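PDB 1Q9J: Phthiocerol/phthiodiolone dimycocerosyl transferase from Mycobacterium tuberculosis, which probably catalyses the final step of dimycocerosate ester synthesis, transferring mycocerosyl groups from mycocerosic acid synthase onto phthiocerol, phthiodiolone and phenolphthiocerol. Local coordinates for residues F327-A330 with F331-T334. Numbering follows the deposited sequence.
Sequences FGTA and FEGT
Glu-332 folds its side chain back over Thr-329, the residue one short turn earlier in the chain. Its CB begins the contact, lying 3.2 Å from the carbonyl oxygen O of Thr-329. CG of Glu-332 stays beside that O of Thr-329, at 3.7 Å. With CG held beside its own backbone N (chi1 -60°) and the chain extended beyond it, CD is carried back toward the CA of Thr-329. At the tip, OE1 of Glu-332 stops 3.3 Å from CA of Thr-329, with CB of Thr-329 a little farther off, a contact of carboxylate oxygen with carbon rather than with the hydroxyl. OG1 of Thr-329 is hydrogen-bonded instead to the backbone O of His-326.

The backbone carrying these side chains is a 3-10 turn, its i+3 to i hydrogen bonds following one another: Phe-331 N to Gly-328 O, Glu-332 N to Thr-329 O at 2.8 Å, and Gly-333 N to Ala-330 O, longer at 3.3 Å and more bent (139° at the hydrogen). Gly-333 takes a positive phi of 47°, a backbone setting that suits glycine, in the loop that leads to strand 342-345.

The ring of Phe-331 has O of Gly-328 at its edge, in the ring plane, 3.6 Å from CD1 of Phe-331. Beyond the turn this ring meets Phe-368 edge-to-face and also touches Val-22, Val-374 and Leu-376. Its side chain comes within about 4 Å of that of His-124, the probable proton acceptor, which places the turn against the active site. Ala-330 and Phe-327 instead pack on Phe-343 of strand 342-345.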
loop_
_atom_site.group_PDB
_atom_site.type_symbol
_atom_site.label_atom_id
_atom_site.label_comp_id
_atom_site.label_asym_id
_atom_site.label_seq_id
_atom_site.Cartn_x
_atom_site.Cartn_y
_atom_site.Cartn_z
ATOM N N PHE A 327 -4.185 8.385 -4.262
ATOM C CA PHE A 327 -3.855 7.099 -4.845
ATOM C C PHE A 327 -4.968 6.067 -4.679
ATOM O O PHE A 327 -4.902 4.984 -5.252
ATOM C CB PHE A 327 -2.539 6.576 -4.265
ATOM C CG PHE A 327 -1.905 5.474 -5.082
ATOM C CD1 PHE A 327 -1.788 5.582 -6.472
ATOM C CD2 PHE A 327 -1.381 4.348 -4.458
ATOM C CE1 PHE A 327 -1.152 4.580 -7.225
ATOM C CE2 PHE A 327 -0.745 3.346 -5.206
ATOM C CZ PHE A 327 -0.630 3.467 -6.593
ATOM N N GLY A 328 -5.995 6.390 -3.904
ATOM C CA GLY A 328 -7.078 5.439 -3.764
ATOM C C GLY A 328 -7.709 5.158 -5.125
ATOM O O GLY A 328 -8.246 4.073 -5.364
ATOM N N THR A 329 -7.640 6.139 -6.023
ATOM C CA THR A 329 -8.216 6.008 -7.363
ATOM C C THR A 329 -7.758 4.736 -8.083
ATOM O O THR A 329 -8.393 4.281 -9.037
ATOM C CB THR A 329 -7.858 7.229 -8.258
ATOM O OG1 THR A 329 -6.443 7.261 -8.504
ATOM C CG2 THR A 329 -8.275 8.526 -7.585
ATOM N N ALA A 330 -6.650 4.171 -7.618
ATOM C CA ALA A 330 -6.104 2.956 -8.202
ATOM C C ALA A 330 -7.144 1.846 -8.245
ATOM O O ALA A 330 -7.186 1.081 -9.199
ATOM C CB ALA A 330 -4.894 2.497 -7.402
ATOM N N PHE A 331 -7.974 1.765 -7.208
ATOM C CA PHE A 331 -9.006 0.744 -7.121
ATOM C C PHE A 331 -10.193 1.028 -8.021
ATOM O O PHE A 331 -11.219 0.364 -7.937
ATOM C CB PHE A 331 -9.489 0.596 -5.679
ATOM C CG PHE A 331 -8.472 -0.008 -4.770
ATOM C CD1 PHE A 331 -7.536 0.788 -4.124
ATOM C CD2 PHE A 331 -8.426 -1.380 -4.586
ATOM C CE1 PHE A 331 -6.561 0.221 -3.304
ATOM C CE2 PHE A 331 -7.459 -1.959 -3.770
ATOM C CZ PHE A 331 -6.524 -1.154 -3.128
ATOM N N GLU A 332 -10.062 2.024 -8.881
ATOM C CA GLU A 332 -11.137 2.343 -9.795
ATOM C C GLU A 332 -10.673 2.060 -11.216
ATOM O O GLU A 332 -11.229 2.585 -12.176
ATOM C CB GLU A 332 -11.526 3.805 -9.638
ATOM C CG GLU A 332 -12.000 4.127 -8.249
ATOM C CD GLU A 332 -12.313 5.590 -8.077
ATOM O OE1 GLU A 332 -11.388 6.415 -8.211
ATOM O OE2 GLU A 332 -13.485 5.923 -7.814
ATOM N N GLY A 333 -9.639 1.230 -11.331
ATOM C CA GLY A 333 -9.095 0.869 -12.626
ATOM C C GLY A 333 -8.881 2.045 -13.558
ATOM O O GLY A 333 -8.434 3.111 -13.126
ATOM N N THR A 334 -9.207 1.844 -14.834
ATOM C CA THR A 334 -9.059 2.874 -15.863
ATOM C C THR A 334 -10.410 3.497 -16.195
ATOM O O THR A 334 -11.387 2.790 -16.419
ATOM C CB THR A 334 -8.469 2.289 -17.167
ATOM O OG1 THR A 334 -7.155 1.765 -16.923
ATOM C CG2 THR A 334 -8.399 3.365 -18.243
#